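Local coordinates for afamin (Homo sapiens, PDB 6FAK), which carries hydrophobic molecules in body fluids, binding vitamin E and keeping lipidated Wnt proteins soluble and active, at residues Lys332-Phe335 / Glu336-Arg340; Val474-Cys477 / Cys478-Phe482. One frame throughout, in Å; residues are numbered along the deposited sequence. Where two conformers were deposited one is given.

In the fold
Both contacts are local, each made within the C-terminal turns of a single helix in this predominantly helical, three-domain albumin-family protein. Contact 1 comes first along the chain, at the end of helix 326-339 in the second albumin repeat; contact 2 follows at the end of helix 472-479 in the third. Their centres lie about 26 Å apart and their nearest atoms about 11 Å, so they do not touch. Contact 1 is largely buried and packs against helix 216-225, part of the region 194-298 that forms the hydrophobic-ligand pocket. Contact 2 is partly exposed, and the chain leaving it brings Phe482 to a bound polyether where the second and third repeats meet.

Contact 1 (Lys332-Phe335 / Glu336-Arg340); sequences KFTF and EYSRR
One face of the Phe335 ring carries the side chain of Arg339, whose guanidinium lies nearly parallel to it, the planes 18° apart. Phe335 CZ sits over the centre of the guanidinium, 3.5 Å from Arg339 NE, while Arg339 CD makes a CH-pi contact over the same ring. At the guanidinium edge, in its plane, stands Glu336 OE1. Arg339 holds this one oxygen side-on with two nitrogens, NH2 at 2.8 Å on the syn lone pair and NE from above the carboxylate plane. Glu336 bends at chi2 (-62°), which folds its carboxylate back beside the Phe335 ring and lets OE2 form a salt bridge with Lys332 NZ at 3.1 Å. Arg340 NH1 donates to Glu336 O at 3.1 Å; it also lies implausibly close to Glu336 OE1, so the detail of that bridge is doubtful. The carboxylate thus gathers at least two basic side chains, and the positive surroundings would be expected to favour its ionised form. Round the helix, Tyr337 CB lies over one face of the Phe333 ring, 4.2 Å from its centroid; the two rings meet obliquely. Thr334 O accepts both Ser338 N and Ser338 OG, the latter at 2.7 Å, from opposite faces of its carbonyl plane. That second bond satisfies the buried serine hydroxyl within the helix. The Phe333 ring also stacks on Tyr356. These i to i+4 pairings and the salt-bridge network hold the C-terminal turns of helix 326-339 between helices 216-225 and 346-363 of the second albumin domain.

Contact 2 (Val474-Cys477 / Cys478-Phe482); sequences VDHC and CKTNF
With chi1 at 178°, His476 swings its imidazole forward along the helix until one ring face lies beneath the hydroxyl of Thr480. In the Thr480 conformer given, one of two, CG2 is roughly opposite the backbone N (chi1 -28° for OG1), which turns OG1 back toward the preceding turn. There OG1 would stand 3.4 Å above the imidazole plane, offset toward the rim, with His476 CE1 its nearest ring atom at 3.5 Å. The same hydroxyl donates, in this conformer, to His476 O at 3.0 Å, in the carbonyl plane and on a lone pair. Thr480 N adds a weak bond to that oxygen, as does Lys479 N. Thr480 is the first residue to leave helical backbone angles, and its hydroxyl, so placed, bonds back to the last turn. Just before it, Cys477 and Cys478 are one of the adjacent cysteine pairs characteristic of the albumin fold, each bonded to a different partner: Cys477 to Cys488 and Cys478 to Cys462, pinning this short helix to the helices on both flanks. Cys478 N still makes a regular helical bond to Val474 O at 2.8 Å, and its SG lies 4.3 Å from Val474 CG1; both side chains also touch Phe489 of helix 485-490. On the solvent side Lys479 bends at chi3 and chi4, curling over the helix so that NZ comes within 4.0 Å of Asp475 CB. Its ammonium remains 5.4 Å from Asp475 OD2, too far for a salt bridge, whereas Asp475 OD1 accepts a hydrogen bond from Ile470 N, just ahead of the helix.

Contact 1 (Lys332-Phe335 / Glu336-Arg340)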
loop_
_atom_site.group_PDB
_atom_site.type_symbol
_atom_site.label_atom_id
_atom_site.label_comp_id
_atom_site.label_asym_id
_atom_site.label_seq_id
_atom_site.Cartn_x
_atom_site.Cartn_y
_atom_site.Cartn_z
ATOM N N LYS A 332 21.222 -1.767 -16.322
ATOM C CA LYS A 332 21.338 -0.849 -17.431
ATOM C C LYS A 332 20.192 -1.009 -18.454
ATOM O O LYS A 332 19.667 -0.016 -18.974
ATOM C CB LYS A 332 22.677 -0.987 -18.148
ATOM C CG LYS A 332 22.977 0.250 -18.982
ATOM C CD LYS A 332 24.397 0.302 -19.477
ATOM C CE LYS A 332 24.786 1.738 -19.911
ATOM N NZ LYS A 332 23.696 2.560 -20.519
ATOM N N PHE A 333 19.826 -2.241 -18.765
ATOM C CA PHE A 333 18.648 -2.487 -19.610
ATOM C C PHE A 333 17.379 -1.863 -18.991
ATOM O O PHE A 333 16.641 -1.152 -19.661
ATOM C CB PHE A 333 18.415 -3.984 -19.857
ATOM C CG PHE A 333 17.133 -4.243 -20.594
ATOM C CD1 PHE A 333 17.043 -3.998 -21.957
ATOM C CD2 PHE A 333 15.980 -4.656 -19.889
ATOM C CE1 PHE A 333 15.839 -4.201 -22.623
ATOM C CE2 PHE A 333 14.791 -4.878 -20.548
ATOM C CZ PHE A 333 14.702 -4.649 -21.909
ATOM N N THR A 334 17.201 -2.063 -17.695
ATOM C CA THR A 334 16.026 -1.587 -17.012
ATOM C C THR A 334 15.992 -0.018 -17.078
ATOM O O THR A 334 14.984 0.579 -17.428
ATOM C CB THR A 334 15.969 -2.103 -15.561
ATOM O OG1 THR A 334 16.062 -3.548 -15.501
ATOM C CG2 THR A 334 14.690 -1.591 -14.900
ATOM N N PHE A 335 17.148 0.594 -16.794
ATOM C CA PHE A 335 17.361 2.049 -16.923
ATOM C C PHE A 335 16.978 2.562 -18.318
ATOM O O PHE A 335 16.134 3.467 -18.466
ATOM C CB PHE A 335 18.803 2.381 -16.570
ATOM C CG PHE A 335 19.256 3.728 -17.003
ATOM C CD1 PHE A 335 18.756 4.875 -16.390
ATOM C CD2 PHE A 335 20.214 3.863 -18.009
ATOM C CE1 PHE A 335 19.227 6.138 -16.787
ATOM C CE2 PHE A 335 20.673 5.110 -18.404
ATOM C CZ PHE A 335 20.178 6.255 -17.800
ATOM N N GLU A 336 17.610 1.990 -19.328
ATOM C CA GLU A 336 17.415 2.466 -20.708
ATOM C C GLU A 336 15.969 2.233 -21.190
ATOM O O GLU A 336 15.363 3.151 -21.808
ATOM C CB GLU A 336 18.402 1.797 -21.664
ATOM C CG GLU A 336 19.867 2.199 -21.473
ATOM C CD GLU A 336 20.152 3.697 -21.717
ATOM O OE1 GLU A 336 19.318 4.405 -22.275
ATOM O OE2 GLU A 336 21.236 4.194 -21.337
ATOM N N TYR A 337 15.415 1.044 -20.900
ATOM C CA TYR A 337 14.057 0.707 -21.343
ATOM C C TYR A 337 13.003 1.531 -20.578
ATOM O O TYR A 337 12.057 2.083 -21.195
ATOM C CB TYR A 337 13.774 -0.815 -21.224
ATOM C CG TYR A 337 12.611 -1.257 -22.082
ATOM C CD1 TYR A 337 11.311 -1.138 -21.635
ATOM C CD2 TYR A 337 12.819 -1.708 -23.410
ATOM C CE1 TYR A 337 10.234 -1.465 -22.442
ATOM C CE2 TYR A 337 11.723 -2.068 -24.235
ATOM C CZ TYR A 337 10.435 -1.969 -23.716
ATOM O OH TYR A 337 9.324 -2.281 -24.482
ATOM N N SER A 338 13.154 1.648 -19.259
ATOM C CA SER A 338 12.205 2.433 -18.435
ATOM C C SER A 338 12.158 3.924 -18.783
ATOM O O SER A 338 11.077 4.496 -18.909
ATOM C CB SER A 338 12.475 2.262 -16.950
ATOM O OG SER A 338 12.430 0.884 -16.599
ATOM N N ARG A 339 13.324 4.541 -18.990
ATOM C CA ARG A 339 13.362 5.957 -19.278
ATOM C C ARG A 339 12.784 6.318 -20.632
ATOM O O ARG A 339 12.300 7.441 -20.786
ATOM C CB ARG A 339 14.756 6.547 -19.109
ATOM C CG ARG A 339 15.740 6.253 -20.205
ATOM C CD ARG A 339 17.018 6.917 -19.787
ATOM N NE ARG A 339 18.111 6.591 -20.648
ATOM C CZ ARG A 339 19.082 7.444 -21.014
ATOM N NH1 ARG A 339 19.067 8.712 -20.598
ATOM N NH2 ARG A 339 20.068 7.020 -21.760
ATOM N N ARG A 340 12.821 5.386 -21.581
ATOM C CA ARG A 340 12.193 5.547 -22.882
ATOM C C ARG A 340 10.743 5.113 -22.992
ATOM O O ARG A 340 10.169 5.280 -24.037
ATOM C CB ARG A 340 12.963 4.776 -23.939
ATOM C CG ARG A 340 14.320 5.362 -24.232
ATOM C CD ARG A 340 15.047 4.392 -25.164
ATOM N NE ARG A 340 16.313 4.945 -25.652
ATOM C CZ ARG A 340 17.408 4.989 -24.925
ATOM N NH1 ARG A 340 17.387 4.549 -23.672
ATOM N NH2 ARG A 340 18.519 5.495 -25.433
#

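Contact 2 (Val474-Cys477 / Cys478-Phe482)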
loop_
_atom_site.group_PDB
_atom_site.type_symbol
_atom_site.label_atom_id
_atom_site.label_comp_id
_atom_site.label_asym_id
_atom_site.label_seq_id
_atom_site.Cartn_x
_atom_site.Cartn_y
_atom_site.Cartn_z
ATOM N N VAL A 474 -3.807 -19.447 -4.281
ATOM C CA VAL A 474 -3.486 -18.053 -3.904
ATOM C C VAL A 474 -2.037 -17.934 -3.396
ATOM O O VAL A 474 -1.300 -16.976 -3.796
ATOM C CB VAL A 474 -4.469 -17.515 -2.825
ATOM C CG1 VAL A 474 -3.968 -16.185 -2.265
ATOM C CG2 VAL A 474 -5.850 -17.326 -3.385
ATOM N N ASP A 475 -1.622 -18.874 -2.534
ATOM C CA ASP A 475 -0.278 -18.853 -1.933
ATOM C C ASP A 475 0.786 -18.990 -3.026
ATOM O O ASP A 475 1.804 -18.275 -2.995
ATOM C CB ASP A 475 -0.073 -19.946 -0.896
ATOM C CG ASP A 475 -0.989 -19.789 0.324
ATOM O OD1 ASP A 475 -1.713 -18.754 0.435
ATOM O OD2 ASP A 475 -1.000 -20.739 1.144
ATOM N N HIS A 476 0.496 -19.843 -4.020
ATOM C CA HIS A 476 1.371 -20.000 -5.184
ATOM C C HIS A 476 1.512 -18.624 -5.900
ATOM O O HIS A 476 2.636 -18.196 -6.231
ATOM C CB HIS A 476 0.841 -21.071 -6.159
ATOM C CG HIS A 476 1.689 -21.199 -7.367
ATOM N ND1 HIS A 476 2.903 -21.856 -7.339
ATOM C CD2 HIS A 476 1.609 -20.594 -8.578
ATOM C CE1 HIS A 476 3.503 -21.700 -8.510
ATOM N NE2 HIS A 476 2.743 -20.934 -9.273
ATOM N N CYS A 477 0.401 -17.939 -6.164
ATOM C CA CYS A 477 0.487 -16.654 -6.801
ATOM C C CYS A 477 1.221 -15.600 -5.963
ATOM O O CYS A 477 1.913 -14.729 -6.541
ATOM C CB CYS A 477 -0.869 -16.135 -7.246
ATOM S SG CYS A 477 -1.584 -17.106 -8.585
ATOM N N CYS A 478 1.047 -15.636 -4.644
ATOM C CA CYS A 478 1.738 -14.697 -3.792
ATOM C C CYS A 478 3.240 -14.887 -3.757
ATOM O O CYS A 478 3.943 -13.937 -3.588
ATOM C CB CYS A 478 1.229 -14.739 -2.359
ATOM S SG CYS A 478 -0.358 -13.920 -2.213
ATOM N N LYS A 479 3.722 -16.115 -3.868
ATOM C CA LYS A 479 5.117 -16.364 -3.552
ATOM C C LYS A 479 6.014 -16.586 -4.781
ATOM O O LYS A 479 7.208 -16.558 -4.646
ATOM C CB LYS A 479 5.235 -17.509 -2.509
ATOM C CG LYS A 479 5.238 -18.919 -3.062
ATOM C CD LYS A 479 5.755 -19.946 -2.041
ATOM C CE LYS A 479 4.748 -20.291 -0.954
ATOM N NZ LYS A 479 3.702 -21.245 -1.429
ATOM N N THR A 480 5.412 -16.768 -5.955
ATOM C CA THR A 480 6.140 -17.085 -7.166
ATOM C C THR A 480 5.835 -15.989 -8.183
ATOM O O THR A 480 4.757 -15.961 -8.825
ATOM C CB THR A 480 5.768 -18.484 -7.731
ATOM O OG1 THR A 480 5.355 -19.358 -6.668
ATOM C CG2 THR A 480 6.952 -19.103 -8.503
ATOM N N ASN A 481 6.776 -15.048 -8.218
ATOM C CA ASN A 481 7.076 -14.151 -9.337
ATOM C C ASN A 481 6.351 -12.829 -9.108
ATOM O O ASN A 481 5.141 -12.729 -9.274
ATOM C CB ASN A 481 6.762 -14.765 -10.720
ATOM C CG ASN A 481 7.668 -14.221 -11.830
ATOM O OD1 ASN A 481 8.144 -13.066 -11.782
ATOM N ND2 ASN A 481 7.918 -15.060 -12.839
ATOM N N PHE A 482 7.110 -11.848 -8.645
ATOM C CA PHE A 482 6.571 -10.558 -8.367
ATOM C C PHE A 482 5.921 -9.884 -9.567
ATOM O O PHE A 482 4.785 -9.441 -9.509
ATOM C CB PHE A 482 7.724 -9.731 -7.777
ATOM C CG PHE A 482 7.334 -8.378 -7.397
ATOM C CD1 PHE A 482 6.538 -8.164 -6.282
ATOM C CD2 PHE A 482 7.700 -7.310 -8.187
ATOM C CE1 PHE A 482 6.140 -6.886 -5.930
ATOM C CE2 PHE A 482 7.303 -6.034 -7.849
ATOM C CZ PHE A 482 6.517 -5.814 -6.712
#